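Local coordinates for dihydrofolate reductase (Enterococcus faecalis, PDB 4M7U), which reduces 7,8-dihydrofolate to tetrahydrofolate with NADPH as cofactor, a step that probably supports glycine, purine and DNA precursor synthesis, at residues A12-D17 / T134-I139; H45-L50 / L92-K97; T102-G105 / V110-E113; D119-T124 / S142-V147. All coordinates share one frame; numbering follows the deposited sequence.

How the contacts relate
The contacts hang on one mixed beta-sheet, but on different parts of it. Contacts 1 and 3 are buried and close together. Strands 9-17 and 101-104 are neighbours, Trp-14 packs on Phe-111, and both contacts touch the NADP. Contact 4 is also largely buried but lies toward the sheet edge formed by strand 144-151, well away from the cofactor. It meets contact 1 through the backbone pairing of strands 9-17 and 120-126. Contact 2 is only partly buried and joins a helix to the sheet near contact 3. Its chemistry is a hydroxyl pair, whereas contact 1 is an aromatic stack, contact 3 apolar packing of isoleucine on valine and phenylalanine, and contact 4 a leucine-on-indole contact.

Contact 1 (A12-D17 / T134-I139). With NAP (NADP nicotinamide-adenine-dinucleotide phosphate), chain B.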
# COMPACT_ATOMS: atom_id res chain seq x y z
N ALA A 12 2.00 5.01 2.54
CA ALA A 12 0.98 4.21 1.86
C ALA A 12 1.24 4.29 0.35
O ALA A 12 1.48 5.37 -0.20
CB ALA A 12 -0.41 4.70 2.20
N ILE A 13 1.22 3.13 -0.32
CA ILE A 13 1.44 3.09 -1.76
C ILE A 13 0.35 2.29 -2.45
O ILE A 13 -0.03 1.20 -2.00
CB ILE A 13 2.82 2.51 -2.12
CG1 ILE A 13 3.06 2.59 -3.63
CG2 ILE A 13 2.91 1.06 -1.70
CD1 ILE A 13 4.49 2.32 -4.03
N TRP A 14 -0.19 2.82 -3.54
CA TRP A 14 -1.23 2.10 -4.26
C TRP A 14 -1.38 2.64 -5.67
O TRP A 14 -0.91 3.74 -5.97
CB TRP A 14 -2.57 2.13 -3.51
CG TRP A 14 -3.34 3.42 -3.60
CD1 TRP A 14 -4.37 3.70 -4.45
CD2 TRP A 14 -3.11 4.60 -2.81
NE1 TRP A 14 -4.81 4.99 -4.24
CE2 TRP A 14 -4.05 5.56 -3.25
CE3 TRP A 14 -2.22 4.93 -1.79
CZ2 TRP A 14 -4.13 6.84 -2.67
CZ3 TRP A 14 -2.29 6.19 -1.22
CH2 TRP A 14 -3.24 7.14 -1.67
N ALA A 15 -2.01 1.83 -6.51
CA ALA A 15 -2.45 2.27 -7.82
C ALA A 15 -3.97 2.20 -7.83
O ALA A 15 -4.56 1.26 -7.28
CB ALA A 15 -1.88 1.40 -8.92
N GLN A 16 -4.60 3.19 -8.45
CA GLN A 16 -6.05 3.18 -8.65
C GLN A 16 -6.41 3.74 -10.02
O GLN A 16 -5.59 4.47 -10.63
CB GLN A 16 -6.74 4.02 -7.56
CG GLN A 16 -6.43 5.50 -7.67
CD GLN A 16 -7.20 6.33 -6.68
OE1 GLN A 16 -6.94 6.28 -5.47
NE2 GLN A 16 -8.16 7.10 -7.18
N ASP A 17 -7.62 3.44 -10.48
CA ASP A 17 -8.14 3.98 -11.75
C ASP A 17 -8.91 5.28 -11.49
O ASP A 17 -9.00 5.72 -10.34
CB ASP A 17 -8.97 2.92 -12.51
CG ASP A 17 -10.41 2.78 -12.01
OD1 ASP A 17 -10.78 3.39 -10.95
OD2 ASP A 17 -11.18 2.04 -12.68
N THR A 134 -13.70 -3.21 -5.32
CA THR A 134 -13.03 -2.61 -4.17
C THR A 134 -12.41 -1.25 -4.50
O THR A 134 -11.63 -1.12 -5.45
CB THR A 134 -11.93 -3.52 -3.62
OG1 THR A 134 -12.43 -4.86 -3.49
CG2 THR A 134 -11.43 -3.01 -2.27
N PHE A 135 -12.74 -0.25 -3.69
CA PHE A 135 -12.37 1.11 -3.99
C PHE A 135 -11.46 1.68 -2.93
O PHE A 135 -11.53 1.28 -1.76
CB PHE A 135 -13.64 1.96 -4.08
CG PHE A 135 -14.56 1.54 -5.19
CD1 PHE A 135 -15.37 0.42 -5.06
CD2 PHE A 135 -14.58 2.24 -6.39
CE1 PHE A 135 -16.19 0.01 -6.09
CE2 PHE A 135 -15.41 1.84 -7.43
CZ PHE A 135 -16.21 0.73 -7.28
N PHE A 136 -10.61 2.62 -3.33
CA PHE A 136 -9.85 3.36 -2.35
C PHE A 136 -10.85 4.07 -1.44
O PHE A 136 -11.83 4.64 -1.92
CB PHE A 136 -8.91 4.36 -3.00
CG PHE A 136 -7.96 4.96 -2.03
CD1 PHE A 136 -6.86 4.24 -1.61
CD2 PHE A 136 -8.21 6.21 -1.49
CE1 PHE A 136 -5.99 4.77 -0.68
CE2 PHE A 136 -7.35 6.75 -0.56
CZ PHE A 136 -6.24 6.02 -0.15
N PRO A 137 -10.63 4.03 -0.12
CA PRO A 137 -11.64 4.52 0.82
C PRO A 137 -11.67 6.03 0.88
O PRO A 137 -10.73 6.71 0.45
CB PRO A 137 -11.16 3.96 2.16
CG PRO A 137 -9.64 3.90 2.00
CD PRO A 137 -9.46 3.45 0.57
N GLU A 138 -12.75 6.56 1.44
CA GLU A 138 -12.83 7.97 1.76
C GLU A 138 -11.85 8.30 2.89
O GLU A 138 -11.96 7.74 3.98
CB GLU A 138 -14.24 8.32 2.22
CG GLU A 138 -15.22 8.54 1.10
CD GLU A 138 -16.59 8.93 1.62
OE1 GLU A 138 -17.57 8.23 1.26
OE2 GLU A 138 -16.69 9.91 2.39
N ILE A 139 -10.89 9.18 2.62
CA ILE A 139 -9.99 9.61 3.68
C ILE A 139 -10.07 11.11 3.85
O ILE A 139 -10.64 11.82 3.01
CB ILE A 139 -8.54 9.22 3.40
CG1 ILE A 139 -7.99 10.06 2.23
CG2 ILE A 139 -8.43 7.73 3.10
CD1 ILE A 139 -6.50 9.94 2.04
PA NAP B . -8.19 -5.77 2.97
O1A NAP B . -8.06 -4.34 3.58
O2A NAP B . -7.00 -6.14 2.11
O5B NAP B . -8.26 -6.83 4.13
C5B NAP B . -9.27 -6.75 5.09
C4B NAP B . -8.99 -7.66 6.24
O4B NAP B . -7.69 -7.43 6.94
C3B NAP B . -10.03 -7.94 7.30
O3B NAP B . -11.21 -8.58 7.00
C2B NAP B . -9.19 -8.46 8.41
O2B NAP B . -8.86 -9.80 8.44
C1B NAP B . -8.11 -7.40 8.36
N9A NAP B . -7.80 -6.26 9.17
C8A NAP B . -7.88 -5.00 8.74
N7A NAP B . -7.66 -4.16 9.88
C5A NAP B . -7.49 -4.98 10.99
C6A NAP B . -7.25 -4.68 12.34
N6A NAP B . -7.15 -3.31 12.76
N1A NAP B . -7.12 -5.68 13.21
C2A NAP B . -7.21 -6.99 12.80
N3A NAP B . -7.45 -7.30 11.46
C4A NAP B . -7.58 -6.28 10.60
O3 NAP B . -9.54 -5.93 2.15
PN NAP B . -10.34 -4.76 1.45
O1N NAP B . -11.00 -3.85 2.54
O2N NAP B . -9.47 -3.91 0.55
O5D NAP B . -11.41 -5.49 0.54
C5D NAP B . -11.07 -6.77 0.07
C4D NAP B . -12.20 -7.76 -0.20
O4D NAP B . -13.59 -7.37 0.11
C3D NAP B . -12.24 -8.56 -1.49
O3D NAP B . -12.04 -9.87 -1.46
C2D NAP B . -13.48 -8.09 -2.20
O2D NAP B . -14.08 -8.86 -3.18
C1D NAP B . -14.36 -7.47 -1.14
N1N NAP B . -15.47 -6.58 -1.37
C2N NAP B . -16.69 -6.88 -2.11
C3N NAP B . -17.83 -5.85 -2.15
C7N NAP B . -19.21 -6.40 -2.29
O7N NAP B . -19.48 -7.43 -1.68
N7N NAP B . -20.02 -6.00 -3.39
C4N NAP B . -17.59 -4.38 -1.74
C5N NAP B . -16.14 -4.10 -1.24
C6N NAP B . -15.07 -5.20 -1.21
P2B NAP B . -9.87 -10.79 9.14
O1X NAP B . -11.25 -10.72 8.40
O2X NAP B . -9.29 -12.23 8.99
O3X NAP B . -10.04 -10.38 10.58
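Trp-14 lies flat against Phe-136 in an offset stack. The six-membered part of the indole and the phenyl ring have centroids 4.1 Å apart, and their planes differ by only 9°. Phe-136 CE1 sits over the middle of the indole, 3.3 Å from Trp-14 CE2. Relative to the phenyl ring the overlap is displaced, because Trp-14 CZ2 lies near the rim of that ring, 3.4 Å from Phe-136 CZ. The chi1 of Trp-14, 77°, holds CG between its own backbone N and carbonyl carbon, and from there the indole extends toward the 134-139 segment. Ala-15, next along the strand, is an NADP-binding residue, so the strand serves the cofactor next to the aromatic pair. Two residues past the tryptophan, Gln-16 uses its side-chain oxygen twice. Trp-14 NE1 donates to Gln-16 OE1 at 2.8 Å, almost straight at 175°, in the indole plane and on a lone pair of the amide. The same OE1 rests 3.7 Å from Phe-136 CB. The amide plane is inclined to the phenyl ring, and OE1 approaches that ring obliquely. On the other face of the Phe-136 ring, Pro-137 CD lies 3.3 Å above the plane. Phe-111 of helix 108-114 meets both stacked rings. Two residues before Phe-136, Thr-134 OG1 comes within 3.5 Å of NADP C6N. The chemistry implies a two-point hold on the indole: the phenyl ring covers one face, while the Gln-16 bond satisfies the buried NE1 and limits the ring's rotation.

Contact 2 (H45-L50 / L92-K97); sequences HNTLVL and LAYADK
Thr-47 on the strand and Tyr-94 on the helix meet through their hydroxyls. Thr-47 OG1 and Tyr-94 OH are 2.7 Å apart, a short hydrogen bond in which either group could be the donor. The two side chains come from opposite directions and bridge a wide gap, since the nearest CA atoms, those of Thr-47 and Ala-95, are 8.7 Å apart. The tyrosine supplies most of the reach. Its CG is anti to the backbone N, with chi1 at 172°, and this sends the ring outward from the helix axis to the strand. The phenol meets OG1 at its edge. Thr-47 OG1 lies in the ring plane on the CE2 side of the hydroxyl, 3.5 Å from Tyr-94 CE2. The threonine is turned to match. With chi1 at -61° its OG1 stands beside the backbone N, while the methyl CG2 takes the position opposite that nitrogen. Both branches therefore face the ring. OG1 makes the polar link, and Thr-47 CG2 touches Tyr-94 CE2 at 3.6 Å. One hydrogen bond joins the two hydroxyls. The methyl CG2 stands above the ring plane near CE2, so the two branches touch the ring from different directions. Helix 88-97 belongs to a beta-alpha-beta crossover from strand 83-85 to strand 101-104. Tyr-94 also packs on Tyr-98 and on Thr-67, Ile-69, Leu-83 and Met-85 of strands 67-71 and 83-85, so its ring lies between the helix and three strands of the sheet, ending on strand 47-51.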
# COMPACT_ATOMS: atom_id res chain seq x y z
N HIS A 45 13.63 -4.43 0.49
CA HIS A 45 14.35 -4.27 1.76
C HIS A 45 13.60 -3.45 2.81
O HIS A 45 14.19 -3.05 3.82
CB HIS A 45 15.76 -3.70 1.52
CG HIS A 45 16.55 -4.46 0.50
ND1 HIS A 45 17.21 -3.85 -0.54
CD2 HIS A 45 16.75 -5.79 0.36
CE1 HIS A 45 17.80 -4.78 -1.28
NE2 HIS A 45 17.54 -5.96 -0.76
N ASN A 46 12.30 -3.21 2.59
CA ASN A 46 11.47 -2.60 3.62
C ASN A 46 10.43 -3.58 4.18
O ASN A 46 10.56 -4.79 4.02
CB ASN A 46 10.77 -1.34 3.09
CG ASN A 46 11.73 -0.17 2.92
OD1 ASN A 46 12.47 0.18 3.85
ND2 ASN A 46 11.73 0.43 1.73
N THR A 47 9.42 -3.04 4.86
CA THR A 47 8.31 -3.85 5.32
C THR A 47 7.04 -3.49 4.55
O THR A 47 6.77 -2.31 4.29
CB THR A 47 8.10 -3.73 6.84
OG1 THR A 47 9.28 -4.19 7.50
CG2 THR A 47 6.91 -4.58 7.29
N LEU A 48 6.28 -4.50 4.15
CA LEU A 48 5.03 -4.29 3.45
C LEU A 48 3.86 -4.83 4.31
O LEU A 48 3.89 -5.99 4.74
CB LEU A 48 5.07 -5.01 2.10
CG LEU A 48 3.78 -4.94 1.28
CD1 LEU A 48 3.53 -3.50 0.81
CD2 LEU A 48 3.82 -5.90 0.10
N VAL A 49 2.86 -3.99 4.56
CA VAL A 49 1.70 -4.37 5.38
C VAL A 49 0.48 -4.60 4.50
O VAL A 49 0.10 -3.72 3.74
CB VAL A 49 1.34 -3.28 6.43
CG1 VAL A 49 0.13 -3.71 7.27
CG2 VAL A 49 2.54 -2.99 7.32
N LEU A 50 -0.13 -5.79 4.61
CA LEU A 50 -1.28 -6.14 3.79
C LEU A 50 -2.44 -6.70 4.64
O LEU A 50 -2.22 -7.56 5.49
CB LEU A 50 -0.89 -7.19 2.74
CG LEU A 50 0.19 -6.85 1.71
CD1 LEU A 50 0.48 -8.08 0.85
CD2 LEU A 50 -0.29 -5.70 0.85
N LEU A 92 1.70 -0.46 14.54
CA LEU A 92 2.39 0.79 14.90
C LEU A 92 3.60 0.56 15.82
O LEU A 92 4.60 1.29 15.74
CB LEU A 92 1.40 1.78 15.52
CG LEU A 92 0.34 2.28 14.53
CD1 LEU A 92 -0.63 3.24 15.20
CD2 LEU A 92 1.02 2.93 13.34
N ALA A 93 3.53 -0.47 16.66
CA ALA A 93 4.63 -0.77 17.56
C ALA A 93 5.82 -1.33 16.80
O ALA A 93 6.98 -1.01 17.11
CB ALA A 93 4.19 -1.74 18.65
N TYR A 94 5.55 -2.18 15.82
CA TYR A 94 6.59 -2.69 14.93
C TYR A 94 7.23 -1.54 14.14
O TYR A 94 8.46 -1.44 14.04
CB TYR A 94 6.00 -3.72 13.96
CG TYR A 94 6.96 -4.17 12.86
CD1 TYR A 94 7.71 -5.33 13.01
CD2 TYR A 94 7.11 -3.44 11.68
CE1 TYR A 94 8.58 -5.75 12.00
CE2 TYR A 94 7.99 -3.85 10.69
CZ TYR A 94 8.71 -5.01 10.85
OH TYR A 94 9.58 -5.42 9.85
N ALA A 95 6.38 -0.68 13.57
CA ALA A 95 6.83 0.44 12.73
C ALA A 95 7.70 1.43 13.52
O ALA A 95 8.67 1.97 13.00
CB ALA A 95 5.64 1.16 12.12
N ASP A 96 7.34 1.66 14.77
CA ASP A 96 8.10 2.57 15.63
C ASP A 96 9.57 2.16 15.77
O ASP A 96 10.47 2.99 15.75
CB ASP A 96 7.44 2.65 17.01
CG ASP A 96 8.29 3.38 18.03
OD1 ASP A 96 8.43 4.62 17.90
OD2 ASP A 96 8.81 2.72 18.96
N LYS A 97 9.80 0.86 15.89
CA LYS A 97 11.14 0.36 16.15
C LYS A 97 11.82 -0.28 14.95
O LYS A 97 12.96 -0.75 15.05
CB LYS A 97 11.11 -0.60 17.34
CG LYS A 97 10.47 0.04 18.56
CD LYS A 97 10.98 -0.57 19.84
CE LYS A 97 10.65 0.31 21.04
NZ LYS A 97 11.17 -0.29 22.30

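Contact 3 (T102-G105 / V110-E113). With NAP (NADP nicotinamide-adenine-dinucleotide phosphate), chain B.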
# COMPACT_ATOMS: atom_id res chain seq x y z
N THR A 102 7.89 1.37 6.82
CA THR A 102 6.78 0.43 6.90
C THR A 102 5.75 0.87 5.87
O THR A 102 5.06 1.88 6.05
CB THR A 102 6.14 0.42 8.32
OG1 THR A 102 7.15 0.15 9.31
CG2 THR A 102 5.04 -0.64 8.41
N VAL A 103 5.66 0.11 4.78
CA VAL A 103 4.81 0.48 3.67
C VAL A 103 3.45 -0.17 3.81
O VAL A 103 3.34 -1.39 4.00
CB VAL A 103 5.43 0.06 2.34
CG1 VAL A 103 4.52 0.41 1.20
CG2 VAL A 103 6.78 0.75 2.16
N ILE A 104 2.41 0.66 3.76
CA ILE A 104 1.04 0.17 3.86
C ILE A 104 0.56 -0.13 2.45
O ILE A 104 0.37 0.78 1.64
CB ILE A 104 0.10 1.23 4.50
CG1 ILE A 104 0.71 1.77 5.80
CG2 ILE A 104 -1.26 0.62 4.77
CD1 ILE A 104 1.08 0.67 6.81
N GLY A 105 0.37 -1.40 2.13
CA GLY A 105 0.05 -1.78 0.77
C GLY A 105 -1.42 -2.03 0.47
O GLY A 105 -1.74 -2.37 -0.66
N VAL A 110 -7.43 -1.54 5.44
CA VAL A 110 -6.11 -1.20 5.94
C VAL A 110 -5.75 0.25 5.65
O VAL A 110 -5.26 0.96 6.54
CB VAL A 110 -5.05 -2.16 5.38
CG1 VAL A 110 -3.67 -1.82 5.91
CG2 VAL A 110 -5.39 -3.57 5.80
N PHE A 111 -6.01 0.71 4.43
CA PHE A 111 -5.74 2.12 4.07
C PHE A 111 -6.49 3.13 4.96
O PHE A 111 -5.90 4.07 5.50
CB PHE A 111 -6.11 2.38 2.60
CG PHE A 111 -5.10 1.86 1.61
CD1 PHE A 111 -3.74 2.02 1.83
CD2 PHE A 111 -5.52 1.25 0.44
CE1 PHE A 111 -2.81 1.55 0.89
CE2 PHE A 111 -4.61 0.78 -0.50
CZ PHE A 111 -3.25 0.93 -0.27
N LYS A 112 -7.79 2.92 5.10
CA LYS A 112 -8.63 3.79 5.92
C LYS A 112 -8.17 3.87 7.39
O LYS A 112 -8.24 4.93 8.01
CB LYS A 112 -10.08 3.31 5.86
CG LYS A 112 -11.12 4.32 6.34
CD LYS A 112 -12.48 3.64 6.46
CE LYS A 112 -13.58 4.46 5.80
NZ LYS A 112 -13.70 5.80 6.44
N GLU A 113 -7.68 2.76 7.94
CA GLU A 113 -7.23 2.73 9.33
C GLU A 113 -5.86 3.31 9.53
O GLU A 113 -5.57 3.86 10.59
CB GLU A 113 -7.08 1.29 9.81
CG GLU A 113 -8.31 0.48 9.81
CD GLU A 113 -7.97 -0.94 10.13
OE1 GLU A 113 -7.03 -1.48 9.49
OE2 GLU A 113 -8.63 -1.50 11.03
PA NAP B . -8.19 -5.77 2.97
O1A NAP B . -8.06 -4.34 3.58
O2A NAP B . -7.00 -6.14 2.11
O5B NAP B . -8.26 -6.83 4.13
C5B NAP B . -9.27 -6.75 5.09
C4B NAP B . -8.99 -7.66 6.24
O4B NAP B . -7.69 -7.43 6.94
C3B NAP B . -10.03 -7.94 7.30
O3B NAP B . -11.21 -8.58 7.00
C2B NAP B . -9.19 -8.46 8.41
O2B NAP B . -8.86 -9.80 8.44
C1B NAP B . -8.11 -7.40 8.36
N9A NAP B . -7.80 -6.26 9.17
C8A NAP B . -7.88 -5.00 8.74
N7A NAP B . -7.66 -4.16 9.88
C5A NAP B . -7.49 -4.98 10.99
C6A NAP B . -7.25 -4.68 12.34
N6A NAP B . -7.15 -3.31 12.76
N1A NAP B . -7.12 -5.68 13.21
C2A NAP B . -7.21 -6.99 12.80
N3A NAP B . -7.45 -7.30 11.46
C4A NAP B . -7.58 -6.28 10.60
O3 NAP B . -9.54 -5.93 2.15
PN NAP B . -10.34 -4.76 1.45
O1N NAP B . -11.00 -3.85 2.54
O2N NAP B . -9.47 -3.91 0.55
O5D NAP B . -11.41 -5.49 0.54
C5D NAP B . -11.07 -6.77 0.07
C4D NAP B . -12.20 -7.76 -0.20
O4D NAP B . -13.59 -7.37 0.11
C3D NAP B . -12.24 -8.56 -1.49
O3D NAP B . -12.04 -9.87 -1.46
C2D NAP B . -13.48 -8.09 -2.20
O2D NAP B . -14.08 -8.86 -3.18
C1D NAP B . -14.36 -7.47 -1.14
N1N NAP B . -15.47 -6.58 -1.37
C2N NAP B . -16.69 -6.88 -2.11
C3N NAP B . -17.83 -5.85 -2.15
C7N NAP B . -19.21 -6.40 -2.29
O7N NAP B . -19.48 -7.43 -1.68
N7N NAP B . -20.02 -6.00 -3.39
C4N NAP B . -17.59 -4.38 -1.74
C5N NAP B . -16.14 -4.10 -1.24
C6N NAP B . -15.07 -5.20 -1.21
P2B NAP B . -9.87 -10.79 9.14
O1X NAP B . -11.25 -10.72 8.40
O2X NAP B . -9.29 -12.23 8.99
O3X NAP B . -10.04 -10.38 10.58
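This contact belongs to the NADP pocket, where strand 101-104 gives way to helix 108-114. Ile-104 points its CG2 branch at the helix. That methyl is 3.6 Å from Val-110 CG1 and 4.1 Å from Phe-111 CD1, so one branch serves two helix residues. CG2 is anti to the Ile-104 backbone N, and this is what turns it to the helix. Phe-111 slides alongside Ile-104 in the opposite direction. Its CE1 reaches the Ile-104 backbone O at 3.4 Å, with the oxygen near the ring plane at the edge. Phe-111 CZ then meets Gly-105 C at 3.6 Å, obliquely. On the cofactor side, Val-110 N gives a weak hydrogen bond to NADP O1A at 3.4 Å. Glu-113 OE2 accepts from NADP N6A, on the adenine, at 2.9 Å. Glu-113 OE1 lies 2.8 Å from NADP N7A, a close contact. The chemistry divides the helix: apolar side chains fix it to the strand, and polar atoms address the phosphate and the adenine.

Contact 4 (D119-T124 / S142-V147); sequences DVLYRT and SVWEKV
Leu-121 lies over one face of the Trp-144 indole. Its CG sits 3.6 Å from the centroid of the six-membered ring and only 2° off the ring normal, a CH-pi contact almost directly above the centre. The two methyls diverge over the same face. Leu-121 CD1 goes to the ring junction, 3.6 Å from Trp-144 CD2, and Leu-121 CD2 reaches Trp-144 CZ2 at 3.8 Å. The leucine and the indole cross at about a right angle. In Trp-144 a chi1 of -68° places CG beside the backbone N and sends the long axis of the ring toward strand 120-126. Its far end meets backbone there. Trp-144 CH2 is 3.5 Å from Asp-119 C and equally near Val-120 N, both close to the indole plane. The ring edge thus abuts the peptide link between Asp-119 and Val-120, while its face takes the leucine. The face contact is apolar and the edge contact is with backbone. Ile-115 touches both Leu-121 and Trp-144, and Trp-141 adds to the cover of Leu-121. Strands 120-126 and 144-151 are not neighbours in the sheet. Strand 162-169 runs between them and pairs with Leu-121 through Tyr-167, so the indole reaches from edge strand 144-151, past strand 162-169, to strand 120-126, close to where strand 120-126 pairs with strand 9-17.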
# COMPACT_ATOMS: atom_id res chain seq x y z
N ASP A 119 3.00 9.20 6.80
CA ASP A 119 3.68 10.48 6.55
C ASP A 119 3.80 10.81 5.08
O ASP A 119 4.16 11.93 4.73
CB ASP A 119 5.06 10.47 7.17
CG ASP A 119 5.00 10.67 8.67
OD1 ASP A 119 4.16 11.49 9.12
OD2 ASP A 119 5.76 9.99 9.38
N VAL A 120 3.52 9.84 4.22
CA VAL A 120 3.58 10.09 2.78
C VAL A 120 2.65 9.13 2.08
O VAL A 120 2.45 8.01 2.55
CB VAL A 120 5.03 9.94 2.24
CG1 VAL A 120 5.63 8.65 2.70
CG2 VAL A 120 5.08 10.01 0.71
N LEU A 121 2.03 9.60 0.98
CA LEU A 121 1.22 8.77 0.09
C LEU A 121 1.88 8.71 -1.29
O LEU A 121 2.18 9.75 -1.90
CB LEU A 121 -0.19 9.35 -0.05
CG LEU A 121 -0.93 9.68 1.25
CD1 LEU A 121 -2.28 10.31 0.93
CD2 LEU A 121 -1.12 8.41 2.11
N TYR A 122 2.10 7.50 -1.78
CA TYR A 122 2.53 7.29 -3.15
C TYR A 122 1.38 6.71 -3.94
O TYR A 122 1.01 5.55 -3.75
CB TYR A 122 3.70 6.32 -3.20
CG TYR A 122 4.95 6.83 -2.51
CD1 TYR A 122 5.45 6.19 -1.39
CD2 TYR A 122 5.63 7.95 -2.99
CE1 TYR A 122 6.60 6.64 -0.76
CE2 TYR A 122 6.78 8.41 -2.36
CZ TYR A 122 7.26 7.75 -1.25
OH TYR A 122 8.40 8.20 -0.62
N ARG A 123 0.80 7.50 -4.84
CA ARG A 123 -0.35 7.04 -5.62
C ARG A 123 -0.07 7.02 -7.11
O ARG A 123 0.41 8.02 -7.68
CB ARG A 123 -1.58 7.93 -5.36
CG ARG A 123 -2.81 7.50 -6.17
CD ARG A 123 -4.04 8.32 -5.79
NE ARG A 123 -4.06 9.63 -6.44
CZ ARG A 123 -5.15 10.37 -6.58
NH1 ARG A 123 -6.31 9.95 -6.10
NH2 ARG A 123 -5.07 11.54 -7.21
N THR A 124 -0.36 5.89 -7.75
CA THR A 124 -0.31 5.82 -9.21
C THR A 124 -1.73 6.00 -9.73
O THR A 124 -2.58 5.12 -9.56
CB THR A 124 0.22 4.47 -9.70
OG1 THR A 124 1.57 4.29 -9.23
CG2 THR A 124 0.20 4.42 -11.24
N SER A 142 -7.76 16.75 3.61
CA SER A 142 -7.44 18.12 4.02
C SER A 142 -6.07 18.26 4.65
O SER A 142 -5.48 19.34 4.65
CB SER A 142 -8.51 18.68 4.96
OG SER A 142 -8.48 18.04 6.22
N VAL A 143 -5.54 17.16 5.18
CA VAL A 143 -4.20 17.17 5.80
C VAL A 143 -3.07 16.79 4.83
O VAL A 143 -1.89 16.77 5.20
CB VAL A 143 -4.16 16.26 7.05
CG1 VAL A 143 -5.18 16.73 8.07
CG2 VAL A 143 -4.43 14.81 6.67
N TRP A 144 -3.44 16.52 3.58
CA TRP A 144 -2.46 16.11 2.57
C TRP A 144 -2.37 17.16 1.45
O TRP A 144 -3.37 17.79 1.11
CB TRP A 144 -2.87 14.75 1.96
CG TRP A 144 -2.76 13.59 2.94
CD1 TRP A 144 -3.78 12.98 3.62
CD2 TRP A 144 -1.56 12.93 3.33
NE1 TRP A 144 -3.28 11.96 4.40
CE2 TRP A 144 -1.92 11.91 4.25
CE3 TRP A 144 -0.21 13.08 2.99
CZ2 TRP A 144 -0.98 11.07 4.84
CZ3 TRP A 144 0.73 12.24 3.57
CH2 TRP A 144 0.34 11.25 4.49
N GLU A 145 -1.17 17.33 0.89
CA GLU A 145 -1.01 18.11 -0.34
C GLU A 145 -0.02 17.41 -1.30
O GLU A 145 0.91 16.73 -0.86
CB GLU A 145 -0.55 19.54 -0.04
CG GLU A 145 0.92 19.63 0.32
CD GLU A 145 1.30 20.97 0.93
OE1 GLU A 145 0.60 21.97 0.67
OE2 GLU A 145 2.31 21.01 1.68
N LYS A 146 -0.24 17.58 -2.60
CA LYS A 146 0.58 16.91 -3.60
C LYS A 146 1.89 17.66 -3.78
O LYS A 146 1.90 18.83 -4.12
CB LYS A 146 -0.16 16.81 -4.94
CG LYS A 146 0.57 15.95 -5.98
CD LYS A 146 -0.36 15.50 -7.12
CE LYS A 146 -0.85 16.68 -7.95
NZ LYS A 146 -1.75 16.25 -9.07
N VAL A 147 3.01 16.98 -3.53
CA VAL A 147 4.31 17.64 -3.61
C VAL A 147 5.09 17.25 -4.86
O VAL A 147 6.06 17.91 -5.23
CB VAL A 147 5.15 17.41 -2.33
CG1 VAL A 147 4.35 17.85 -1.12
CG2 VAL A 147 5.55 15.94 -2.18